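PDB 3NO3: glycerophosphodiester phosphodiesterase from Parabacteroides distasonis, which belongs to the glycerophosphoryl diester phosphodiesterase family of TIM-barrel proteins and binds a magnesium ion through acidic side chains. Local coordinates for residues A[34-39]-A[218-223]; A[62-67]-A[105-110]; A[145-150]-A[170-175]. All coordinates share one frame; numbering follows the deposited sequence. Where two conformers were deposited one is given.

Contact 1 of 3, residues A[34-39]-A[218-223]; sequences GAYGSE and VDFITT. With MG (magnesium ion), chain B.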
loop_
_atom_site.group_PDB
_atom_site.type_symbol
_atom_site.label_atom_id
_atom_site.label_comp_id
_atom_site.label_asym_id
_atom_site.label_seq_id
_atom_site.Cartn_x
_atom_site.Cartn_y
_atom_site.Cartn_z
ATOM N N GLY A 34 15.075 6.876 -0.453
ATOM C CA GLY A 34 14.848 6.631 -1.863
ATOM C C GLY A 34 14.124 5.343 -2.195
ATOM O O GLY A 34 14.386 4.734 -3.218
ATOM N N ALA A 35 13.218 4.901 -1.330
ATOM C CA ALA A 35 12.398 3.728 -1.651
ATOM C C ALA A 35 11.514 4.089 -2.848
ATOM O O ALA A 35 11.169 5.271 -3.006
ATOM C CB ALA A 35 11.566 3.305 -0.428
ATOM N N TYR A 36 11.197 3.096 -3.690
ATOM C CA TYR A 36 10.251 3.281 -4.783
ATOM C C TYR A 36 8.907 3.820 -4.289
ATOM O O TYR A 36 8.358 4.786 -4.841
ATOM C CB TYR A 36 10.000 1.963 -5.552
ATOM C CG TYR A 36 8.916 2.108 -6.617
ATOM C CD1 TYR A 36 9.207 2.716 -7.834
ATOM C CD2 TYR A 36 7.600 1.692 -6.385
ATOM C CE1 TYR A 36 8.230 2.889 -8.801
ATOM C CE2 TYR A 36 6.609 1.884 -7.352
ATOM C CZ TYR A 36 6.937 2.461 -8.542
ATOM O OH TYR A 36 5.971 2.662 -9.497
ATOM N N GLY A 37 8.376 3.172 -3.260
ATOM C CA GLY A 37 7.107 3.548 -2.694
ATOM C C GLY A 37 6.995 3.486 -1.207
ATOM O O GLY A 37 7.806 2.851 -0.517
ATOM N N SER A 38 5.983 4.200 -0.719
ATOM C CA SER A 38 5.600 4.212 0.686
ATOM C C SER A 38 4.130 3.805 0.782
ATOM O O SER A 38 3.255 4.461 0.201
ATOM C CB SER A 38 5.816 5.591 1.304
ATOM O OG SER A 38 5.971 5.492 2.725
ATOM N N GLU A 39 3.876 2.720 1.520
ATOM C CA GLU A 39 2.532 2.170 1.715
ATOM C C GLU A 39 1.908 2.709 3.000
ATOM O O GLU A 39 2.607 2.983 4.003
ATOM C CB GLU A 39 2.592 0.644 1.711
ATOM C CG GLU A 39 1.238 -0.051 1.750
ATOM C CD GLU A 39 0.780 -0.526 3.120
ATOM O OE1 GLU A 39 1.419 -0.277 4.178
ATOM O OE2 GLU A 39 -0.243 -1.278 3.145
ATOM N N VAL A 218 9.615 -10.852 -8.766
ATOM C CA VAL A 218 8.569 -9.910 -8.340
ATOM C C VAL A 218 8.932 -8.463 -8.689
ATOM O O VAL A 218 10.067 -8.050 -8.528
ATOM C CB VAL A 218 8.228 -9.970 -6.805
ATOM C CG1 VAL A 218 7.628 -11.323 -6.446
ATOM C CG2 VAL A 218 9.490 -9.662 -5.895
ATOM N N ASP A 219 7.985 -7.708 -9.214
ATOM C CA ASP A 219 8.225 -6.302 -9.536
ATOM C C ASP A 219 8.485 -5.500 -8.253
ATOM O O ASP A 219 9.320 -4.584 -8.264
ATOM C CB ASP A 219 7.040 -5.653 -10.259
ATOM C CG ASP A 219 6.783 -6.263 -11.636
ATOM O OD1 ASP A 219 7.433 -5.857 -12.608
ATOM O OD2 ASP A 219 5.905 -7.135 -11.721
ATOM N N PHE A 220 7.768 -5.828 -7.176
ATOM C CA PHE A 220 7.894 -5.100 -5.900
ATOM C C PHE A 220 8.011 -6.044 -4.723
ATOM O O PHE A 220 7.428 -7.122 -4.730
ATOM C CB PHE A 220 6.693 -4.174 -5.689
ATOM C CG PHE A 220 6.415 -3.238 -6.839
ATOM C CD1 PHE A 220 7.258 -2.185 -7.100
ATOM C CD2 PHE A 220 5.269 -3.391 -7.655
ATOM C CE1 PHE A 220 7.003 -1.316 -8.177
ATOM C CE2 PHE A 220 5.015 -2.524 -8.693
ATOM C CZ PHE A 220 5.881 -1.504 -8.972
ATOM N N ILE A 221 8.793 -5.633 -3.728
ATOM C CA ILE A 221 8.807 -6.245 -2.415
ATOM C C ILE A 221 8.307 -5.202 -1.389
ATOM O O ILE A 221 8.874 -4.109 -1.319
ATOM C CB ILE A 221 10.193 -6.703 -2.030
ATOM C CG1 ILE A 221 10.583 -8.001 -2.779
ATOM C CG2 ILE A 221 10.279 -6.979 -0.523
ATOM C CD1 ILE A 221 12.068 -8.384 -2.517
ATOM N N THR A 222 7.279 -5.566 -0.622
ATOM C CA THR A 222 6.719 -4.755 0.460
ATOM C C THR A 222 7.322 -5.275 1.744
ATOM O O THR A 222 7.202 -6.464 2.060
ATOM C CB THR A 222 5.172 -4.806 0.493
ATOM O OG1 THR A 222 4.674 -4.212 -0.700
ATOM C CG2 THR A 222 4.594 -4.031 1.717
ATOM N N THR A 223 8.009 -4.411 2.478
ATOM C CA THR A 223 8.841 -4.864 3.599
ATOM C C THR A 223 8.865 -3.858 4.746
ATOM O O THR A 223 8.761 -2.653 4.513
ATOM C CB THR A 223 10.312 -5.116 3.117
ATOM O OG1 THR A 223 11.138 -5.513 4.229
ATOM C CG2 THR A 223 10.898 -3.870 2.468
HETATM MG MG MG B . -1.429 -2.197 4.625
HETATM O O HOH W 1 0.077 -1.629 6.057
HETATM O O HOH W 2 -2.291 -3.297 6.246
#

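Contact 2 of 3, residues A[62-67]-A[105-110]; sequences HIQSCT and KSHDTP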
loop_
_atom_site.group_PDB
_atom_site.type_symbol
_atom_site.label_atom_id
_atom_site.label_comp_id
_atom_site.label_asym_id
_atom_site.label_seq_id
_atom_site.Cartn_x
_atom_site.Cartn_y
_atom_site.Cartn_z
ATOM N N HIS A 62 -13.408 2.155 17.533
ATOM C CA HIS A 62 -13.548 1.511 16.236
ATOM C C HIS A 62 -13.696 2.586 15.210
ATOM O O HIS A 62 -14.758 3.291 15.195
ATOM C CB HIS A 62 -14.760 0.566 16.235
ATOM C CG HIS A 62 -15.039 -0.048 14.907
ATOM N ND1 HIS A 62 -16.125 0.324 14.155
ATOM C CD2 HIS A 62 -14.383 -0.998 14.199
ATOM C CE1 HIS A 62 -16.123 -0.364 13.019
ATOM N NE2 HIS A 62 -15.069 -1.162 13.012
ATOM N N ILE A 63 -12.696 2.700 14.327
ATOM C CA ILE A 63 -12.497 3.929 13.519
ATOM C C ILE A 63 -13.688 4.193 12.601
ATOM O O ILE A 63 -14.193 5.289 12.550
ATOM C CB ILE A 63 -11.173 3.866 12.688
ATOM C CG1 ILE A 63 -9.950 3.945 13.637
ATOM C CG2 ILE A 63 -11.108 5.002 11.643
ATOM C CD1 ILE A 63 -8.636 3.611 12.939
ATOM N N GLN A 64 -14.169 3.145 11.936
ATOM C CA GLN A 64 -15.221 3.272 10.940
ATOM C C GLN A 64 -16.635 3.596 11.457
ATOM O O GLN A 64 -17.499 3.986 10.658
ATOM C CB GLN A 64 -15.215 2.051 10.009
ATOM C CG GLN A 64 -13.946 1.928 9.123
ATOM C CD GLN A 64 -13.918 0.625 8.356
ATOM O OE1 GLN A 64 -14.971 -0.025 8.158
ATOM N NE2 GLN A 64 -12.730 0.232 7.913
ATOM N N SER A 65 -16.857 3.419 12.764
ATOM C CA SER A 65 -18.113 3.779 13.403
ATOM C C SER A 65 -17.985 4.995 14.284
ATOM O O SER A 65 -18.999 5.415 14.838
ATOM C CB SER A 65 -18.752 2.574 14.131
ATOM O OG SER A 65 -17.940 2.052 15.168
ATOM N N CYS A 66 -16.771 5.599 14.381
ATOM C CA CYS A 66 -16.549 6.745 15.253
ATOM C C CYS A 66 -16.526 8.007 14.374
ATOM O O CYS A 66 -16.123 7.947 13.231
ATOM C CB CYS A 66 -15.234 6.625 16.017
ATOM S SG CYS A 66 -15.404 5.546 17.423
ATOM N N THR A 67 -16.882 9.144 14.917
ATOM C CA THR A 67 -16.654 10.410 14.206
ATOM C C THR A 67 -15.185 10.827 14.284
ATOM O O THR A 67 -14.450 10.424 15.192
ATOM C CB THR A 67 -17.467 11.543 14.774
ATOM O OG1 THR A 67 -17.057 11.745 16.131
ATOM C CG2 THR A 67 -19.008 11.278 14.638
ATOM N N LYS A 105 -8.585 0.140 3.523
ATOM C CA LYS A 105 -9.046 -0.923 4.440
ATOM C C LYS A 105 -10.451 -1.348 4.095
ATOM O O LYS A 105 -11.214 -0.582 3.484
ATOM C CB LYS A 105 -9.002 -0.425 5.866
ATOM C CG LYS A 105 -7.587 -0.085 6.378
ATOM C CD LYS A 105 -6.686 -1.317 6.573
ATOM C CE LYS A 105 -7.221 -2.344 7.607
ATOM N NZ LYS A 105 -6.086 -3.200 8.095
ATOM N N SER A 106 -10.793 -2.571 4.459
ATOM C CA SER A 106 -12.117 -3.113 4.215
ATOM C C SER A 106 -13.179 -2.439 5.115
ATOM O O SER A 106 -12.993 -2.353 6.357
ATOM C CB SER A 106 -12.123 -4.620 4.487
ATOM O OG SER A 106 -13.343 -5.205 4.067
ATOM N N HIS A 107 -14.283 -2.006 4.489
ATOM C CA HIS A 107 -15.426 -1.388 5.139
ATOM C C HIS A 107 -16.545 -2.377 5.268
ATOM O O HIS A 107 -16.412 -3.536 4.838
ATOM C CB HIS A 107 -15.798 -0.060 4.430
ATOM C CG HIS A 107 -14.766 0.989 4.644
ATOM N ND1 HIS A 107 -13.496 0.863 4.138
ATOM C CD2 HIS A 107 -14.774 2.114 5.386
ATOM C CE1 HIS A 107 -12.762 1.882 4.559
ATOM N NE2 HIS A 107 -13.513 2.652 5.325
ATOM N N ASP A 108 -17.628 -1.956 5.912
ATOM C CA ASP A 108 -18.619 -2.906 6.500
ATOM C C ASP A 108 -19.726 -3.461 5.575
ATOM O O ASP A 108 -20.425 -4.406 5.939
ATOM C CB ASP A 108 -19.158 -2.326 7.831
ATOM C CG ASP A 108 -19.960 -1.018 7.670
ATOM O OD1 ASP A 108 -20.530 -0.737 6.566
ATOM O OD2 ASP A 108 -19.988 -0.236 8.661
ATOM N N THR A 109 -19.831 -2.930 4.365
ATOM C CA THR A 109 -20.713 -3.443 3.325
ATOM C C THR A 109 -20.107 -3.175 1.982
ATOM O O THR A 109 -19.210 -2.298 1.896
ATOM C CB THR A 109 -22.085 -2.708 3.274
ATOM O OG1 THR A 109 -21.882 -1.339 2.894
ATOM C CG2 THR A 109 -22.863 -2.805 4.586
ATOM N N PRO A 110 -20.612 -3.847 0.906
ATOM C CA PRO A 110 -20.109 -3.467 -0.425
ATOM C C PRO A 110 -20.344 -1.967 -0.759
ATOM O O PRO A 110 -19.413 -1.301 -1.229
ATOM C CB PRO A 110 -20.923 -4.364 -1.336
ATOM C CG PRO A 110 -21.051 -5.638 -0.495
ATOM C CD PRO A 110 -21.414 -5.084 0.831
HETATM O O HOH W 3 -17.430 0.563 7.341
#

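Contact 3 of 3, residues A[145-150]-A[170-175]; sequences EFIRLC and LGFTGL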
loop_
_atom_site.group_PDB
_atom_site.type_symbol
_atom_site.label_atom_id
_atom_site.label_comp_id
_atom_site.label_asym_id
_atom_site.label_seq_id
_atom_site.Cartn_x
_atom_site.Cartn_y
_atom_site.Cartn_z
ATOM N N GLU A 145 -14.453 -0.608 -7.616
ATOM C CA GLU A 145 -14.763 0.825 -7.712
ATOM C C GLU A 145 -13.551 1.656 -8.083
ATOM O O GLU A 145 -13.669 2.559 -8.894
ATOM C CB GLU A 145 -15.385 1.316 -6.391
ATOM C CG GLU A 145 -16.020 2.715 -6.459
ATOM C CD GLU A 145 -17.201 2.846 -7.423
ATOM O OE1 GLU A 145 -17.611 1.880 -8.110
ATOM O OE2 GLU A 145 -17.729 3.976 -7.519
ATOM N N PHE A 146 -12.368 1.354 -7.543
ATOM C CA PHE A 146 -11.151 2.041 -8.020
ATOM C C PHE A 146 -10.879 1.811 -9.528
ATOM O O PHE A 146 -10.598 2.738 -10.288
ATOM C CB PHE A 146 -9.910 1.590 -7.232
ATOM C CG PHE A 146 -9.809 2.154 -5.836
ATOM C CD1 PHE A 146 -9.811 3.533 -5.610
ATOM C CD2 PHE A 146 -9.587 1.305 -4.761
ATOM C CE1 PHE A 146 -9.662 4.062 -4.313
ATOM C CE2 PHE A 146 -9.491 1.811 -3.455
ATOM C CZ PHE A 146 -9.511 3.195 -3.241
ATOM N N ILE A 147 -11.043 0.577 -9.962
ATOM C CA ILE A 147 -10.881 0.234 -11.381
ATOM C C ILE A 147 -11.883 1.037 -12.255
ATOM O O ILE A 147 -11.497 1.620 -13.283
ATOM C CB ILE A 147 -11.018 -1.312 -11.583
ATOM C CG1 ILE A 147 -9.801 -2.046 -10.967
ATOM C CG2 ILE A 147 -11.151 -1.690 -13.097
ATOM C CD1 ILE A 147 -10.069 -3.538 -10.689
ATOM N N ARG A 148 -13.145 1.073 -11.832
ATOM C CA ARG A 148 -14.208 1.769 -12.565
ATOM C C ARG A 148 -13.962 3.283 -12.621
ATOM O O ARG A 148 -14.095 3.886 -13.672
ATOM C CB ARG A 148 -15.580 1.519 -11.906
ATOM C CG ARG A 148 -16.765 2.091 -12.680
ATOM C CD ARG A 148 -18.076 1.923 -11.899
ATOM N NE ARG A 148 -18.220 2.869 -10.795
ATOM C CZ ARG A 148 -18.559 4.164 -10.907
ATOM N NH1 ARG A 148 -18.764 4.744 -12.093
ATOM N NH2 ARG A 148 -18.685 4.919 -9.802
ATOM N N LEU A 149 -13.602 3.867 -11.492
ATOM C CA LEU A 149 -13.382 5.299 -11.397
ATOM C C LEU A 149 -12.079 5.746 -12.056
ATOM O O LEU A 149 -12.033 6.851 -12.600
ATOM C CB LEU A 149 -13.350 5.751 -9.934
ATOM C CG LEU A 149 -14.689 5.733 -9.212
ATOM C CD1 LEU A 149 -14.469 6.021 -7.804
ATOM C CD2 LEU A 149 -15.676 6.798 -9.821
ATOM N N CYS A 150 -11.041 4.904 -11.984
ATOM C CA CYS A 150 -9.714 5.234 -12.448
ATOM C C CYS A 150 -9.171 4.143 -13.368
ATOM O O CYS A 150 -8.220 3.412 -13.002
ATOM C CB CYS A 150 -8.773 5.430 -11.279
ATOM S SG CYS A 150 -9.279 6.761 -10.194
ATOM N N LEU A 170 -10.883 -8.960 -14.610
ATOM C CA LEU A 170 -11.584 -7.948 -13.780
ATOM C C LEU A 170 -11.038 -6.510 -13.936
ATOM O O LEU A 170 -11.640 -5.577 -13.394
ATOM C CB LEU A 170 -11.625 -8.379 -12.286
ATOM C CG LEU A 170 -12.522 -9.632 -12.023
ATOM C CD1 LEU A 170 -12.286 -10.270 -10.649
ATOM C CD2 LEU A 170 -14.015 -9.336 -12.171
ATOM N N GLY A 171 -9.957 -6.319 -14.705
ATOM C CA GLY A 171 -9.339 -4.992 -14.880
ATOM C C GLY A 171 -8.283 -4.625 -13.857
ATOM O O GLY A 171 -7.852 -3.477 -13.801
ATOM N N PHE A 172 -7.792 -5.584 -13.085
ATOM C CA PHE A 172 -6.664 -5.294 -12.198
ATOM C C PHE A 172 -5.415 -5.086 -13.019
ATOM O O PHE A 172 -5.290 -5.660 -14.117
ATOM C CB PHE A 172 -6.421 -6.443 -11.222
ATOM C CG PHE A 172 -7.411 -6.516 -10.073
ATOM C CD1 PHE A 172 -8.628 -7.163 -10.201
ATOM C CD2 PHE A 172 -7.116 -5.896 -8.858
ATOM C CE1 PHE A 172 -9.525 -7.219 -9.122
ATOM C CE2 PHE A 172 -8.001 -5.953 -7.814
ATOM C CZ PHE A 172 -9.188 -6.620 -7.933
ATOM N N THR A 173 -4.502 -4.266 -12.504
ATOM C CA THR A 173 -3.205 -4.078 -13.102
ATOM C C THR A 173 -2.091 -4.838 -12.348
ATOM O O THR A 173 -0.966 -4.845 -12.821
ATOM C CB THR A 173 -2.820 -2.589 -13.190
ATOM O OG1 THR A 173 -2.597 -2.104 -11.871
ATOM C CG2 THR A 173 -3.916 -1.798 -13.873
ATOM N N GLY A 174 -2.398 -5.474 -11.217
ATOM C CA GLY A 174 -1.428 -6.281 -10.510
ATOM C C GLY A 174 -1.991 -7.133 -9.379
ATOM O O GLY A 174 -3.171 -7.068 -9.088
ATOM N N LEU A 175 -1.152 -8.005 -8.829
ATOM C CA LEU A 175 -1.402 -8.670 -7.573
ATOM C C LEU A 175 -0.396 -8.162 -6.553
ATOM O O LEU A 175 0.709 -7.728 -6.903
ATOM C CB LEU A 175 -1.299 -10.198 -7.702
ATOM C CG LEU A 175 -0.034 -10.954 -8.077
ATOM C CD1 LEU A 175 0.987 -11.063 -6.963
ATOM C CD2 LEU A 175 -0.476 -12.385 -8.598
#

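Contact 1 of 3, residues A[34-39]-A[218-223]
Tyr36 and Phe220 are the residues in register, their CA atoms 8.8 Å apart across an intervening strand, and no backbone atoms of the two segments are paired. The fold is a TIM barrel: strand 6-9 runs between strands 37-44 and 220-223 and is parallel to both, so this is a next-but-one relation in the barrel wall. Contact between such strands has to be made by side chains reaching past the middle one, and here two aromatic rings do it at the N-terminal ends of the strands. Tyr36 sits just before its strand and extends its ring, CG anti to the backbone N (chi1 175°), toward the start of 220-223. Phe220 CE1 stands over one face of the Tyr36 ring, 3.3 Å from Tyr36 CE2, and meets it obliquely; Tyr36 CD2 is 3.6 Å from the same CE1. The planes are tilted by only 28°, yet the ring centroids of Tyr36 and Phe220 are 5.0 Å apart, because the rings are so strongly displaced that little of one lies over the other. Phe220 and Thr222 both also touch Ile8 of the middle strand, while Ile221, between them, packs on Ile214 of helix 207-216, the alternation expected of a barrel strand. Further along the other strand, Glu39 is directed to the same side as Tyr36 but serves the metal site with Asp41 and Glu103. Its chain bends at chi2, and its two oxygens divide the work. OE1 accepts a bond from Arg11 N and a 2.7 Å bond from water 1, itself a magnesium ligand, while Glu39 OE2 binds the magnesium ion directly at 2.1 Å.

Contact 2 of 3, residues A[62-67]-A[105-110]
Gln64 NE2 is gripped twice, by Ser106 O across the contact and by His43 ND1 of strand 37-44, an example of how one buried amide can join two loops of a TIM barrel. The bond from Gln64 NE2 to Ser106 O measures 3.0 Å and is nearly straight (165°). Ser106 O lies in the plane of the amide, whereas the nitrogen approaches that carbonyl from well above its plane, 47° out. At the other end of the amide a water joins the segments: water 3 donates to Gln64 OE1 at 2.7 Å and accepts from Asp108 N at 2.9 Å. The side chain, extended beyond CG, also lays its amide flat over the imidazole of His107, the planes 8° apart. Gln64 CD is 3.4 Å from His107 CD2, and Gln64 NE2 hovers over the middle of the ring. Both ring nitrogens meet backbone: His107 ND1 donates a weak bond to Lys105 O, and His107 NE2 is bonded to Leu44 N of strand 37-44. Through Gln64 the loop after strand 99-104 is tied to the short 3-10 turn that follows strand 61-62. Since Gln64 meets a carbonyl with its nitrogen and a donating water with its oxygen, the chemistry distinguishes the two ends of the amide; the backbone N-H at His107 NE2 likewise favours a tautomer with the proton on ND1.

Contact 3 of 3, residues A[145-150]-A[170-175]
Ile147 sets its CD1 methyl over the face of the Phe172 ring, 3.9 Å from the centroid and 8° off the ring normal, a clear CH-pi contact. It illustrates how the outer layer of a TIM barrel is knitted, for Ile147 belongs to the last turn of helix 140-149 and Phe172 to the turn leading from helix 164-169 into strand 174-178. Helix 164-169 ends in a Schellman motif at Gly171, and the isoleucine rests on the backbone of that turn. Ile147 CG1 is 3.7 Å from Gly171 O and Ile147 CD1 equally far from Leu170 O, while the other branch, CG2, also lies against the carbonyl of Gly171. Lacking a side chain, Gly171 lets the chains draw near, with its CA 6.5 Å from Ile147 CA. Ile147 has CG1 beside the backbone N (chi1 -70°) and a nearly extended chi2, which carries CD1 outward to the ring. The CB of Phe172 starts off away from the helix, but its ring remains beside Ile147, and its side chain also touches Leu167, Met140 and Cys143, on helices 164-169 and 140-149. On the same turn, Arg148 grips Glu145 side-on in a salt bridge with two nitrogens, one to each carboxylate oxygen. Arg148 NH2 meets Glu145 OE2 at 2.6 Å on the syn side, tilted 28° out of the carboxylate plane, and Arg148 NE meets Glu145 OE1 at 2.9 Å from above it.

Overall arrangement
Contacts 2 and 3 follow one another within the span of chain that contact 1 closes. The centre of contact 1 is about 27 Å from that of contact 2 and about 20 Å from that of contact 3; the centres of contacts 2 and 3 are about 22 Å apart. Nearest atoms stay about 6 to 7 Å apart in every pair. Contact 1 reaches the magnesium site through Glu39. Contact 2 flanks that site, since 105-110 follows the strand bearing Glu103 and the Lys105 side chain lies about 6 Å from the magnesium ion. Contact 3 joins the end of helix 140-149 to the turn entering strand 174-178, in the same sheet that contact 1 reaches.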